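Local coordinates for membrane-associated protein VP24 (Marburg virus - Musoke, Kenya, 1980, PDB 4OR8) that may act as a minor matrix protein in viral nucleocapsid assembly and virion budding, and interacts with the viral nucleoprotein, at residues Q119-S124 and F164-A169; N88-L93 and T205-G210; G57-H62 and N173-M178. One frame throughout, in Å; residues are numbered along the deposited sequence. Where two conformers were deposited one is given.

Contacts 1 and 3 hold successive parts of one element, helix 161-178, and their centres lie about 12 Å apart. A salt bridge joins them, E120 OE1 to K177 NZ at 3.1 Å. Contact 1 is partly buried and sets a turn's leucine and serine against aliphatic side chains and backbone of the helix; contact 3 is fully buried and entirely aromatic. Contact 2 is also buried, but it sits across the chain's centre from contact 1, about 30 Å away between centres, where a helix break meets the five-stranded sheet. Both contacts 2 and 3 touch the second subunit. No hydrogen bond crosses any of the three pairs; side-chain packing, largely apolar, carries them.

Contact 1. Residues Q119-S124 and F164-A169; sequences QELQQS and FKILMA
L121 lays its two methyl groups on helix 161-178, CD1 against the backbone at I166 and L167, CD2 beside the L167 side chain. The residue opens a type I beta turn, L121 to S124, in the loop that leads from helix 104-115 to helix 127-142, so the contact fastens a helix connection to the flank of a third helix. The two backbones come closest at L121 and L167, whose CA atoms are 7.0 Å apart. With CG trans to the backbone N, the L121 chi1 of 171° swings the end of the side chain to the helix, although the CB does not point at it, and the fork meets two kinds of partner. CD1 lies 3.5 Å from I166 O and 3.9 Å from L167 CA, whereas CD2 meets L167 CD1 at 3.7 Å, the two leucine side chains crossing at a slant. At the other end of the turn, S124 points its CB at the helix and I166 answers with both of its branches. No hydrogen bond spans the segments; just outside the pair, Q122 O accepts one from R130 NH2. Around S124, I166 CG2 touches OG at 3.6 Å, while I166 CD1 lies 3.9 Å from S124 O.

Contact 2. Residues N88-L93 and T205-G210; sequences NLFSHL and TRVNMG
F90 and T205 mark the nearest approach of the two backbones, yet their CA atoms are still 10.6 Å apart, so the gap is bridged by side chains alone. F90 interrupts the helical path between helix 84-89 and helix 91-94: its phi/psi of -111°/63° leaves the first helix, and it occupies the N-cap position of the second. Across the break, S91 OG donates to N88 O at 2.7 Å, tilted from the carbonyl plane. On the other segment, V207 N bonds to G210 O at 2.7 Å and G210 N returns to V207 O at 3.3 Å. This mutual pair closes a beta hairpin with a two-residue turn, N208-M209, joining strands 201-206 and 210-221 of the mixed sheet. The F90 ring, its CB toward the hairpin, meets T205 and V207. T205 CG2 lies at the ring's edge, near its plane, 4.5 Å from F90 CE1, while V207 CG1 approaches obliquely, 4.3 Å from F90 CZ. L89 CG covers part of one ring face from 3.9 Å above. T205 turns its methyl to this contact and spends OG1 on a hydrogen bond with S192 OG. Y22 of the second subunit meets the F90 ring, planes at about 40°, and packs on T205.

Contact 3. Residues G57-H62 and N173-M178; sequences GNFVFH and NFFNKM
F175 crosses from helix to strand and meets F61 and F59 through the far end of its ring. The backbones stand well apart, 12.2 Å between the CA atoms of F59 and F175, so rings reaching from both sides have to close the interval. F175 CB points at the strand but is still 7.2 Å from F61 CE1. CG, set trans to the carbonyl carbon (chi1 -74°), carries the ring onward; F175 CD2 comes no closer than 4.8 Å to F59 CE1, and contact begins only at the next atom out. F175 CE2 touches both strand phenylalanines, 3.8 Å from F61 CE1 and 4.5 Å from F59 CE1. Of the two strand rings, F175 CZ touches only F61, lying 4.0 Å from F61 CE1 and 4.0 Å from F61 CZ.

The F61 side chain comes from the opposite direction, and its plane is turned about 78° from that of F175. Seen from F61, the helix ring arrives at the edge and in plane, at CE2; seen from F175, F61 stands obliquely, as does F59. F59 and F61 are two residues apart in an extended strand, which sends both side chains toward the helix. H246 also meets both strand rings, edge-to-face with F59.

Strand 59-64 is one of the two outermost strands, within this chain, of the antiparallel sheet 44-48/51-56/59-64, and its F59 and F61 face helix 161-178. Helix 104-115 adds L111 and L112 against F175 and L108 against F61, and helix 240-244 closes in with L243 on F175 and V242 on F61.

Contact 1. Residues Q119-S124 and F164-A169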
loop_
_atom_site.group_PDB
_atom_site.type_symbol
_atom_site.label_atom_id
_atom_site.label_comp_id
_atom_site.label_asym_id
_atom_site.label_seq_id
_atom_site.Cartn_x
_atom_site.Cartn_y
_atom_site.Cartn_z
ATOM N N GLN B 119 19.473 -15.585 -0.989
ATOM C CA GLN B 119 20.360 -16.623 -0.461
ATOM C C GLN B 119 19.610 -17.784 0.189
ATOM O O GLN B 119 20.097 -18.915 0.223
ATOM C CB GLN B 119 21.364 -16.025 0.537
ATOM C CG GLN B 119 20.737 -15.411 1.793
ATOM C CD GLN B 119 20.109 -14.043 1.546
ATOM O OE1 GLN B 119 20.532 -13.302 0.655
ATOM N NE2 GLN B 119 19.092 -13.707 2.335
ATOM N N GLU B 120 18.421 -17.498 0.704
ATOM C CA GLU B 120 17.632 -18.503 1.394
ATOM C C GLU B 120 16.937 -19.408 0.385
ATOM O O GLU B 120 16.572 -20.539 0.698
ATOM C CB GLU B 120 16.603 -17.828 2.300
ATOM C CG GLU B 120 15.999 -18.740 3.351
ATOM C CD GLU B 120 15.214 -17.971 4.394
ATOM O OE1 GLU B 120 15.083 -16.737 4.244
ATOM O OE2 GLU B 120 14.734 -18.599 5.363
ATOM N N LEU B 121 16.768 -18.903 -0.832
ATOM C CA LEU B 121 16.114 -19.653 -1.897
ATOM C C LEU B 121 17.074 -20.582 -2.636
ATOM O O LEU B 121 16.732 -21.720 -2.955
ATOM C CB LEU B 121 15.461 -18.693 -2.891
ATOM C CG LEU B 121 14.927 -19.318 -4.182
ATOM C CD1 LEU B 121 13.952 -20.453 -3.876
ATOM C CD2 LEU B 121 14.256 -18.259 -5.038
ATOM N N GLN B 122 18.279 -20.086 -2.894
ATOM C CA GLN B 122 19.257 -20.797 -3.703
ATOM C C GLN B 122 20.042 -21.806 -2.881
ATOM O O GLN B 122 21.032 -22.379 -3.339
ATOM C CB GLN B 122 20.194 -19.787 -4.346
ATOM C CG GLN B 122 19.484 -18.856 -5.285
ATOM C CD GLN B 122 20.408 -17.811 -5.819
ATOM O OE1 GLN B 122 21.204 -17.237 -5.076
ATOM N NE2 GLN B 122 20.332 -17.562 -7.121
ATOM N N GLN B 123 19.579 -22.032 -1.662
ATOM C CA GLN B 123 20.308 -22.876 -0.741
ATOM C C GLN B 123 19.787 -24.313 -0.807
ATOM O O GLN B 123 20.528 -25.265 -0.563
ATOM C CB GLN B 123 20.260 -22.265 0.663
ATOM C CG GLN B 123 20.101 -23.242 1.790
ATOM C CD GLN B 123 18.646 -23.504 2.112
ATOM O OE1 GLN B 123 17.749 -23.101 1.368
ATOM N NE2 GLN B 123 18.403 -24.181 3.230
ATOM N N SER B 124 18.525 -24.465 -1.199
ATOM C CA SER B 124 17.909 -25.786 -1.305
ATOM C C SER B 124 17.616 -26.196 -2.748
ATOM O O SER B 124 16.866 -27.142 -2.995
ATOM C CB SER B 124 16.623 -25.840 -0.481
ATOM O OG SER B 124 15.726 -24.819 -0.880
ATOM N N PHE B 164 10.135 -26.394 -8.740
ATOM C CA PHE B 164 9.130 -25.384 -9.033
ATOM C C PHE B 164 8.460 -24.927 -7.740
ATOM O O PHE B 164 8.273 -23.734 -7.513
ATOM C CB PHE B 164 8.085 -25.947 -9.998
ATOM C CG PHE B 164 6.982 -24.985 -10.329
ATOM C CD1 PHE B 164 5.810 -24.970 -9.590
ATOM C CD2 PHE B 164 7.112 -24.098 -11.384
ATOM C CE1 PHE B 164 4.796 -24.085 -9.893
ATOM C CE2 PHE B 164 6.099 -23.214 -11.693
ATOM C CZ PHE B 164 4.941 -23.206 -10.947
ATOM N N LYS B 165 8.099 -25.892 -6.901
ATOM C CA LYS B 165 7.434 -25.614 -5.637
ATOM C C LYS B 165 8.318 -24.746 -4.750
ATOM O O LYS B 165 7.868 -23.742 -4.195
ATOM C CB LYS B 165 7.110 -26.921 -4.915
ATOM C CG LYS B 165 5.697 -26.999 -4.383
ATOM C CD LYS B 165 4.731 -27.468 -5.453
ATOM C CE LYS B 165 4.902 -28.951 -5.713
ATOM N NZ LYS B 165 4.663 -29.751 -4.479
ATOM N N ILE B 166 9.579 -25.143 -4.626
ATOM C CA ILE B 166 10.544 -24.416 -3.812
ATOM C C ILE B 166 10.751 -23.001 -4.341
ATOM O O ILE B 166 10.808 -22.038 -3.572
ATOM C CB ILE B 166 11.896 -25.162 -3.749
ATOM C CG1 ILE B 166 11.738 -26.471 -2.975
ATOM C CG2 ILE B 166 12.968 -24.298 -3.102
ATOM C CD1 ILE B 166 13.013 -27.273 -2.868
ATOM N N LEU B 167 10.843 -22.883 -5.661
ATOM C CA LEU B 167 11.051 -21.588 -6.297
ATOM C C LEU B 167 9.941 -20.601 -5.962
ATOM O O LEU B 167 10.212 -19.446 -5.645
ATOM C CB LEU B 167 11.173 -21.743 -7.809
ATOM C CG LEU B 167 11.398 -20.424 -8.548
ATOM C CD1 LEU B 167 12.698 -19.783 -8.084
ATOM C CD2 LEU B 167 11.387 -20.628 -10.059
ATOM N N MET B 168 8.696 -21.062 -6.025
ATOM C CA MET B 168 7.555 -20.218 -5.694
ATOM C C MET B 168 7.545 -19.879 -4.206
ATOM O O MET B 168 7.303 -18.737 -3.822
ATOM C CB MET B 168 6.247 -20.898 -6.093
ATOM C CG MET B 168 6.173 -21.299 -7.558
ATOM S SD MET B 168 6.394 -19.919 -8.703
ATOM C CE MET B 168 7.708 -20.569 -9.729
ATOM N N ALA B 169 7.816 -20.875 -3.368
ATOM C CA ALA B 169 7.857 -20.669 -1.922
ATOM C C ALA B 169 8.935 -19.663 -1.524
ATOM O O ALA B 169 8.758 -18.876 -0.590
ATOM C CB ALA B 169 8.076 -21.991 -1.206
#

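Contact 2. Residues N88-L93 and T205-G210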
loop_
_atom_site.group_PDB
_atom_site.type_symbol
_atom_site.label_atom_id
_atom_site.label_comp_id
_atom_site.label_asym_id
_atom_site.label_seq_id
_atom_site.Cartn_x
_atom_site.Cartn_y
_atom_site.Cartn_z
ATOM N N ASN B 88 14.478 15.968 -1.411
ATOM C CA ASN B 88 15.806 16.038 -0.813
ATOM C C ASN B 88 16.324 14.667 -0.394
ATOM O O ASN B 88 17.491 14.341 -0.600
ATOM C CB ASN B 88 15.818 16.991 0.383
ATOM C CG ASN B 88 15.473 18.414 -0.004
ATOM O OD1 ASN B 88 14.826 19.138 0.755
ATOM N ND2 ASN B 88 15.897 18.822 -1.194
ATOM N N LEU B 89 15.448 13.863 0.195
ATOM C CA LEU B 89 15.823 12.522 0.624
ATOM C C LEU B 89 16.283 11.677 -0.563
ATOM O O LEU B 89 17.275 10.955 -0.472
ATOM C CB LEU B 89 14.654 11.849 1.336
ATOM C CG LEU B 89 14.926 10.467 1.924
ATOM C CD1 LEU B 89 16.046 10.527 2.954
ATOM C CD2 LEU B 89 13.652 9.910 2.536
ATOM N N PHE B 90 15.561 11.780 -1.677
ATOM C CA PHE B 90 15.919 11.062 -2.896
ATOM C C PHE B 90 16.391 12.035 -3.974
ATOM O O PHE B 90 15.768 12.151 -5.029
ATOM C CB PHE B 90 14.726 10.260 -3.424
ATOM C CG PHE B 90 14.095 9.354 -2.406
ATOM C CD1 PHE B 90 14.572 8.068 -2.212
ATOM C CD2 PHE B 90 13.013 9.781 -1.652
ATOM C CE1 PHE B 90 13.991 7.230 -1.281
ATOM C CE2 PHE B 90 12.426 8.948 -0.718
ATOM C CZ PHE B 90 12.915 7.670 -0.532
ATOM N N SER B 91 17.496 12.724 -3.703
ATOM C CA SER B 91 18.037 13.721 -4.622
ATOM C C SER B 91 18.397 13.133 -5.982
ATOM O O SER B 91 18.044 13.685 -7.023
ATOM C CB SER B 91 19.275 14.382 -4.012
ATOM O OG SER B 91 18.971 14.981 -2.765
ATOM N N HIS B 92 19.103 12.009 -5.960
ATOM C CA HIS B 92 19.559 11.343 -7.177
ATOM C C HIS B 92 18.396 10.909 -8.063
ATOM O O HIS B 92 18.568 10.667 -9.257
ATOM C CB HIS B 92 20.399 10.125 -6.807
ATOM C CG HIS B 92 19.788 9.289 -5.729
ATOM N ND1 HIS B 92 19.864 9.624 -4.394
ATOM C CD2 HIS B 92 19.072 8.141 -5.788
ATOM C CE1 HIS B 92 19.229 8.714 -3.678
ATOM N NE2 HIS B 92 18.740 7.803 -4.499
ATOM N N LEU B 93 17.212 10.800 -7.465
ATOM C CA LEU B 93 16.020 10.399 -8.201
ATOM C C LEU B 93 15.182 11.594 -8.660
ATOM O O LEU B 93 14.800 11.679 -9.828
ATOM C CB LEU B 93 15.165 9.452 -7.359
ATOM C CG LEU B 93 15.839 8.157 -6.899
ATOM C CD1 LEU B 93 14.844 7.244 -6.205
ATOM C CD2 LEU B 93 16.493 7.446 -8.067
ATOM N N THR B 205 13.482 0.434 -1.448
ATOM C CA THR B 205 13.154 1.177 -0.238
ATOM C C THR B 205 11.647 1.202 0.011
ATOM O O THR B 205 10.858 1.449 -0.906
ATOM C CB THR B 205 13.669 2.623 -0.331
ATOM O OG1 THR B 205 15.081 2.613 -0.568
ATOM C CG2 THR B 205 13.379 3.383 0.950
ATOM N N ARG B 206 11.244 0.943 1.249
ATOM C CA ARG B 206 9.830 1.002 1.590
ATOM C C ARG B 206 9.386 2.428 1.908
ATOM O O ARG B 206 9.941 3.086 2.790
ATOM C CB ARG B 206 9.500 0.077 2.760
ATOM C CG ARG B 206 8.024 0.060 3.098
ATOM C CD ARG B 206 7.699 -0.962 4.168
ATOM N NE ARG B 206 6.254 -1.156 4.277
ATOM C CZ ARG B 206 5.677 -2.097 5.013
ATOM N NH1 ARG B 206 6.418 -2.943 5.718
ATOM N NH2 ARG B 206 4.356 -2.196 5.044
ATOM N N VAL B 207 8.386 2.898 1.173
ATOM C CA VAL B 207 7.755 4.175 1.456
ATOM C C VAL B 207 6.306 3.927 1.872
ATOM O O VAL B 207 5.865 2.783 1.931
ATOM C CB VAL B 207 7.813 5.119 0.237
ATOM C CG1 VAL B 207 9.224 5.624 0.034
ATOM C CG2 VAL B 207 7.304 4.414 -1.020
ATOM N N ASN B 208 5.571 4.993 2.168
ATOM C CA ASN B 208 4.175 4.859 2.565
ATOM C C ASN B 208 3.301 4.244 1.476
ATOM O O ASN B 208 2.321 3.555 1.768
ATOM C CB ASN B 208 3.601 6.213 2.986
ATOM C CG ASN B 208 4.171 6.705 4.298
ATOM O OD1 ASN B 208 4.475 5.914 5.190
ATOM N ND2 ASN B 208 4.318 8.021 4.423
ATOM N N MET B 209 3.661 4.496 0.223
ATOM C CA MET B 209 2.850 4.054 -0.909
ATOM C C MET B 209 3.185 2.636 -1.345
ATOM O O MET B 209 2.405 1.986 -2.040
ATOM C CB MET B 209 3.011 5.016 -2.087
ATOM C CG MET B 209 2.462 6.401 -1.813
ATOM S SD MET B 209 2.467 7.452 -3.273
ATOM C CE MET B 209 1.559 6.429 -4.429
ATOM N N GLY B 210 4.347 2.156 -0.929
ATOM C CA GLY B 210 4.792 0.832 -1.308
ATOM C C GLY B 210 6.302 0.753 -1.336
ATOM O O GLY B 210 6.973 1.260 -0.443
#

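Contact 3. Residues G57-H62 and N173-M178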
loop_
_atom_site.group_PDB
_atom_site.type_symbol
_atom_site.label_atom_id
_atom_site.label_comp_id
_atom_site.label_asym_id
_atom_site.label_seq_id
_atom_site.Cartn_x
_atom_site.Cartn_y
_atom_site.Cartn_z
ATOM N N GLY B 57 5.120 -17.864 -13.262
ATOM C CA GLY B 57 4.982 -19.041 -12.428
ATOM C C GLY B 57 3.510 -19.236 -12.131
ATOM O O GLY B 57 2.675 -19.127 -13.027
ATOM N N ASN B 58 3.185 -19.506 -10.872
ATOM C CA ASN B 58 1.789 -19.595 -10.461
ATOM C C ASN B 58 1.331 -18.329 -9.742
ATOM O O ASN B 58 0.338 -18.342 -9.017
ATOM C CB ASN B 58 1.550 -20.832 -9.591
ATOM C CG ASN B 58 2.405 -20.840 -8.344
ATOM O OD1 ASN B 58 3.295 -20.007 -8.184
ATOM N ND2 ASN B 58 2.150 -21.795 -7.457
ATOM N N PHE B 59 2.066 -17.239 -9.943
ATOM C CA PHE B 59 1.682 -15.948 -9.384
ATOM C C PHE B 59 0.845 -15.176 -10.387
ATOM O O PHE B 59 1.157 -15.153 -11.577
ATOM C CB PHE B 59 2.910 -15.101 -9.045
ATOM C CG PHE B 59 3.724 -15.620 -7.893
ATOM C CD1 PHE B 59 3.387 -15.301 -6.588
ATOM C CD2 PHE B 59 4.848 -16.396 -8.116
ATOM C CE1 PHE B 59 4.144 -15.764 -5.528
ATOM C CE2 PHE B 59 5.608 -16.861 -7.060
ATOM C CZ PHE B 59 5.255 -16.545 -5.764
ATOM N N VAL B 60 -0.216 -14.542 -9.902
ATOM C CA VAL B 60 -0.951 -13.576 -10.703
ATOM C C VAL B 60 -0.821 -12.206 -10.048
ATOM O O VAL B 60 -1.410 -11.949 -9.002
ATOM C CB VAL B 60 -2.442 -13.941 -10.832
ATOM C CG1 VAL B 60 -3.159 -12.918 -11.698
ATOM C CG2 VAL B 60 -2.601 -15.335 -11.413
ATOM N N PHE B 61 -0.037 -11.329 -10.661
ATOM C CA PHE B 61 0.187 -10.006 -10.097
ATOM C C PHE B 61 -0.840 -8.993 -10.593
ATOM O O PHE B 61 -1.121 -8.918 -11.786
ATOM C CB PHE B 61 1.604 -9.521 -10.410
ATOM C CG PHE B 61 2.681 -10.335 -9.755
ATOM C CD1 PHE B 61 2.890 -10.258 -8.389
ATOM C CD2 PHE B 61 3.493 -11.172 -10.505
ATOM C CE1 PHE B 61 3.883 -11.002 -7.780
ATOM C CE2 PHE B 61 4.489 -11.919 -9.903
ATOM C CZ PHE B 61 4.684 -11.832 -8.539
ATOM N N HIS B 62 -1.395 -8.218 -9.668
ATOM C CA HIS B 62 -2.317 -7.145 -10.010
ATOM C C HIS B 62 -1.654 -5.790 -9.798
ATOM O O HIS B 62 -1.526 -5.324 -8.666
ATOM C CB HIS B 62 -3.587 -7.244 -9.170
ATOM C CG HIS B 62 -4.310 -8.545 -9.322
ATOM N ND1 HIS B 62 -3.928 -9.690 -8.656
ATOM C CD2 HIS B 62 -5.389 -8.884 -10.064
ATOM C CE1 HIS B 62 -4.741 -10.679 -8.980
ATOM N NE2 HIS B 62 -5.638 -10.216 -9.834
ATOM N N ASN B 173 8.532 -15.960 0.208
ATOM C CA ASN B 173 9.335 -15.708 1.395
ATOM C C ASN B 173 10.079 -14.382 1.305
ATOM O O ASN B 173 10.176 -13.645 2.288
ATOM C CB ASN B 173 10.312 -16.861 1.627
ATOM C CG ASN B 173 11.248 -16.610 2.792
ATOM O OD1 ASN B 173 12.426 -16.313 2.600
ATOM N ND2 ASN B 173 10.729 -16.728 4.006
ATOM N N PHE B 174 10.595 -14.075 0.120
ATOM C CA PHE B 174 11.301 -12.818 -0.093
ATOM C C PHE B 174 10.350 -11.633 0.002
ATOM O O PHE B 174 10.703 -10.589 0.543
ATOM C CB PHE B 174 12.005 -12.812 -1.447
ATOM C CG PHE B 174 12.764 -11.547 -1.729
ATOM C CD1 PHE B 174 14.050 -11.376 -1.245
ATOM C CD2 PHE B 174 12.194 -10.529 -2.479
ATOM C CE1 PHE B 174 14.754 -10.217 -1.503
ATOM C CE2 PHE B 174 12.893 -9.368 -2.740
ATOM C CZ PHE B 174 14.176 -9.211 -2.252
ATOM N N PHE B 175 9.148 -11.797 -0.540
ATOM C CA PHE B 175 8.127 -10.766 -0.448
ATOM C C PHE B 175 7.808 -10.511 1.010
ATOM O O PHE B 175 7.666 -9.366 1.435
ATOM C CB PHE B 175 6.856 -11.200 -1.176
ATOM C CG PHE B 175 6.965 -11.158 -2.669
ATOM C CD1 PHE B 175 7.951 -10.408 -3.285
ATOM C CD2 PHE B 175 6.077 -11.865 -3.457
ATOM C CE1 PHE B 175 8.049 -10.367 -4.662
ATOM C CE2 PHE B 175 6.169 -11.826 -4.833
ATOM C CZ PHE B 175 7.157 -11.076 -5.436
ATOM N N ASN B 176 7.709 -11.593 1.771
ATOM C CA ASN B 176 7.385 -11.511 3.186
ATOM C C ASN B 176 8.447 -10.787 4.008
ATOM O O ASN B 176 8.122 -10.041 4.934
ATOM C CB ASN B 176 7.146 -12.908 3.758
ATOM C CG ASN B 176 6.868 -12.885 5.244
ATOM O OD1 ASN B 176 5.733 -12.669 5.669
ATOM N ND2 ASN B 176 7.905 -13.103 6.048
ATOM N N LYS B 177 9.716 -11.009 3.681
ATOM C CA LYS B 177 10.786 -10.362 4.426
ATOM C C LYS B 177 10.927 -8.892 4.027
ATOM O O LYS B 177 11.473 -8.087 4.781
ATOM C CB LYS B 177 12.110 -11.124 4.290
ATOM C CG LYS B 177 12.707 -11.127 2.904
ATOM C CD LYS B 177 13.585 -12.355 2.688
ATOM C CE LYS B 177 14.590 -12.541 3.813
ATOM N NZ LYS B 177 15.456 -13.735 3.587
ATOM N N MET B 178 10.415 -8.545 2.852
ATOM C CA MET B 178 10.369 -7.150 2.423
ATOM C C MET B 178 9.431 -6.341 3.311
ATOM O O MET B 178 9.617 -5.138 3.498
ATOM C CB MET B 178 9.903 -7.048 0.976
ATOM C CG MET B 178 10.923 -7.485 -0.051
ATOM S SD MET B 178 10.289 -7.189 -1.713
ATOM C CE MET B 178 9.896 -5.449 -1.602
#